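Local coordinates for protein putative isochorismatase (Streptomyces avermitilis, PDB 3KL2) that is of unknown function but, as a member of the isochorismatase-like cysteine hydrolase family, probably acts as a hydrolase, at residues A[35-40]-A[157-162]. Residues are numbered along the deposited sequence; the frame is centred on the assembly and turned at random.
Sequences NEFTSD and GGFLTN
Phe-37 and Phe-159 lie almost flat against each other in an offset stack, their planes only 10° apart. The two benzyl groups run antiparallel, which sets each CB over the face of the other ring. Phe-37 CB stands 3.8 Å from the centroid of the Phe-159 ring and 7° off its normal; the reciprocal CH-pi contact, from Phe-159 CB to the Phe-37 ring, also lies over the face but further from the normal. With CG anti to its carbonyl carbon, beside the backbone N (chi1 -82°), Phe-37 carries its ring out over Phe-159 CB. Around this pair the contact is sparser and buries much less surface: Thr-38 touches through its methyl alone, CG2 lying 3.8 Å from Phe-159 CE2, and Leu-160 CD2 comes no nearer than 4.1 Å to Phe-37 CE1. In the parallel sheet of this isochorismatase-like fold, strands 26-31 and 153-159 are neighbours, and the stack joins the short helix 35-38, just beyond the first, to the chain leaving the second, where a cis peptide bond precedes Leu-160. Phe-106 adds an edge-to-face ring to Phe-37, while Val-48 and Met-52 of helix 45-55 pack on Phe-159. Away from this buried stack the 35-40 segment turns polar and more open: Ser-39, partly exposed, shares a 2.8 Å hydrogen bond between its OG and Thr-38 OG1, and Asp-40 beyond it lies at the surface of the assembly.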
ATOM      1  N   ASN A  35      27.270  -8.152   2.936  1.00 16.17           N
ATOM      2  CA  ASN A  35      28.418  -8.890   2.477  1.00 15.77           C
ATOM      3  C   ASN A  35      28.105  -9.634   1.195  1.00 15.55           C
ATOM      4  O   ASN A  35      28.911  -9.613   0.268  1.00 15.05           O
ATOM      5  CB  ASN A  35      28.952  -9.869   3.549  1.00 15.15           C
ATOM      6  CG  ASN A  35      29.593  -9.157   4.728  1.00 15.12           C
ATOM      7  OD1 ASN A  35      30.425  -8.265   4.541  1.00 15.45           O
ATOM      8  ND2 ASN A  35      29.185  -9.528   5.965  1.00 10.88           N
ATOM      9  N   GLU A  36      26.908 -10.214   1.117  1.00 16.10           N
ATOM     10  CA  GLU A  36      26.528 -11.042  -0.030  1.00 16.40           C
ATOM     11  C   GLU A  36      26.812 -10.368  -1.385  1.00 16.60           C
ATOM     12  O   GLU A  36      27.099 -11.061  -2.371  1.00 15.99           O
ATOM     13  CB  GLU A  36      25.067 -11.487   0.068  1.00 16.62           C
ATOM     14  CG  GLU A  36      24.848 -12.863  -0.515  1.00 17.28           C
ATOM     15  CD  GLU A  36      25.227 -13.954   0.459  1.00 19.78           C
ATOM     16  OE1 GLU A  36      24.342 -14.304   1.277  1.00 21.13           O
ATOM     17  OE2 GLU A  36      26.386 -14.473   0.392  1.00 17.26           O
ATOM     18  N   PHE A  37      26.786  -9.032  -1.399  1.00 17.09           N
ATOM     19  CA  PHE A  37      27.077  -8.218  -2.589  1.00 17.80           C
ATOM     20  C   PHE A  37      28.440  -7.546  -2.524  1.00 18.91           C
ATOM     21  O   PHE A  37      29.184  -7.535  -3.507  1.00 20.78           O
ATOM     22  CB  PHE A  37      26.040  -7.066  -2.712  1.00 18.16           C
ATOM     23  CG  PHE A  37      24.730  -7.446  -3.333  1.00 15.93           C
ATOM     24  CD1 PHE A  37      24.670  -8.142  -4.529  1.00 20.43           C
ATOM     25  CD2 PHE A  37      23.550  -7.007  -2.777  1.00 17.51           C
ATOM     26  CE1 PHE A  37      23.416  -8.464  -5.137  1.00 19.20           C
ATOM     27  CE2 PHE A  37      22.296  -7.310  -3.366  1.00 17.48           C
ATOM     28  CZ  PHE A  37      22.232  -8.031  -4.530  1.00 18.10           C
ATOM     29  N   THR A  38      28.765  -6.950  -1.378  1.00 19.36           N
ATOM     30  CA  THR A  38      29.900  -6.032  -1.256  1.00 19.55           C
ATOM     31  C   THR A  38      31.275  -6.671  -1.137  1.00 19.94           C
ATOM     32  O   THR A  38      32.270  -6.024  -1.439  1.00 19.81           O
ATOM     33  CB  THR A  38      29.766  -5.205   0.031  1.00 19.91           C
ATOM     34  OG1 THR A  38      29.595  -6.123   1.113  1.00 21.50           O
ATOM     35  CG2 THR A  38      28.576  -4.245  -0.047  1.00 16.80           C
ATOM     36  N   SER A  39      31.347  -7.920  -0.684  1.00 20.51           N
ATOM     37  CA  SER A  39      32.622  -8.462  -0.179  1.00 20.53           C
ATOM     38  C   SER A  39      33.004  -9.798  -0.799  1.00 21.16           C
ATOM     39  O   SER A  39      32.136 -10.618  -1.105  1.00 20.41           O
ATOM     40  CB  SER A  39      32.512  -8.655   1.338  1.00 20.72           C
ATOM     41  OG  SER A  39      31.846  -7.565   1.971  1.00 19.97           O
ATOM     42  N   ASP A  40      34.314 -10.022  -0.939  1.00 22.43           N
ATOM     43  CA  ASP A  40      34.864 -11.254  -1.508  1.00 23.19           C
ATOM     44  C   ASP A  40      34.290 -12.480  -0.806  1.00 22.28           C
ATOM     45  O   ASP A  40      34.319 -12.548   0.418  1.00 22.36           O
ATOM     46  CB  ASP A  40      36.407 -11.274  -1.405  1.00 24.02           C
ATOM     47  CG  ASP A  40      37.111 -10.465  -2.540  1.00 27.51           C
ATOM     48  OD1 ASP A  40      36.455 -10.093  -3.542  1.00 31.12           O
ATOM     49  OD2 ASP A  40      38.340 -10.211  -2.437  1.00 31.52           O
ATOM     50  N   GLY A 157      20.860   4.852  -2.291  1.00 19.48           N
ATOM     51  CA  GLY A 157      22.057   4.202  -2.717  1.00 19.49           C
ATOM     52  C   GLY A 157      21.906   2.712  -2.504  1.00 19.82           C
ATOM     53  O   GLY A 157      21.009   2.290  -1.755  1.00 19.77           O
ATOM     54  N   GLY A 158      22.782   1.936  -3.178  1.00 19.39           N
ATOM     55  CA  GLY A 158      22.956   0.525  -2.945  1.00 18.35           C
ATOM     56  C   GLY A 158      22.775  -0.336  -4.174  1.00 18.21           C
ATOM     57  O   GLY A 158      23.162   0.033  -5.287  1.00 16.54           O
ATOM     58  N   PHE A 159      22.159  -1.491  -3.953  1.00 18.18           N
ATOM     59  CA  PHE A 159      22.111  -2.564  -4.935  1.00 18.33           C
ATOM     60  C   PHE A 159      20.658  -3.009  -5.097  1.00 18.79           C
ATOM     61  O   PHE A 159      19.843  -2.837  -4.162  1.00 17.77           O
ATOM     62  CB  PHE A 159      22.849  -3.785  -4.397  1.00 18.94           C
ATOM     63  CG  PHE A 159      24.313  -3.580  -4.113  1.00 18.70           C
ATOM     64  CD1 PHE A 159      25.266  -3.960  -5.050  1.00 20.33           C
ATOM     65  CD2 PHE A 159      24.733  -3.091  -2.895  1.00 19.71           C
ATOM     66  CE1 PHE A 159      26.605  -3.851  -4.786  1.00 19.70           C
ATOM     67  CE2 PHE A 159      26.054  -2.979  -2.608  1.00 21.39           C
ATOM     68  CZ  PHE A 159      27.012  -3.351  -3.565  1.00 22.50           C
ATOM     69  N   LEU A 160      20.269  -3.520  -6.266  1.00 19.10           N
ATOM     70  CA  LEU A 160      20.940  -3.337  -7.535  1.00 19.19           C
ATOM     71  C   LEU A 160      20.354  -2.151  -8.256  1.00 19.99           C
ATOM     72  O   LEU A 160      19.124  -1.998  -8.283  1.00 20.42           O
ATOM     73  CB  LEU A 160      20.724  -4.537  -8.426  1.00 18.46           C
ATOM     74  CG  LEU A 160      21.347  -5.833  -7.932  1.00 19.13           C
ATOM     75  CD1 LEU A 160      20.635  -7.036  -8.581  1.00 18.16           C
ATOM     76  CD2 LEU A 160      22.836  -5.816  -8.180  1.00 18.47           C
ATOM     77  N   THR A 161      21.223  -1.379  -8.919  1.00 20.65           N
ATOM     78  CA  THR A 161      20.824  -0.242  -9.731  1.00 21.09           C
ATOM     79  C   THR A 161      19.504  -0.409 -10.482  1.00 21.33           C
ATOM     80  O   THR A 161      18.659   0.459 -10.377  1.00 20.15           O
ATOM     81  CB  THR A 161      21.830   0.016 -10.806  1.00 21.43           C
ATOM     82  OG1 THR A 161      23.106   0.228 -10.212  1.00 24.41           O
ATOM     83  CG2 THR A 161      21.408   1.232 -11.634  1.00 21.83           C
ATOM     84  N   ASN A 162      19.346  -1.491 -11.263  1.00 21.33           N
ATOM     85  CA  ASN A 162      18.126  -1.651 -12.068  1.00 22.48           C
ATOM     86  C   ASN A 162      17.080  -2.544 -11.440  1.00 22.86           C
ATOM     87  O   ASN A 162      16.039  -2.778 -12.046  1.00 23.85           O
ATOM     88  CB  ASN A 162      18.422  -2.115 -13.515  1.00 23.02           C
ATOM     89  CG  ASN A 162      19.202  -3.409 -13.555  1.00 23.62           C
ATOM     90  OD1 ASN A 162      20.118  -3.618 -12.760  1.00 26.34           O
ATOM     91  ND2 ASN A 162      18.808  -4.301 -14.435  1.00 26.05           N
TER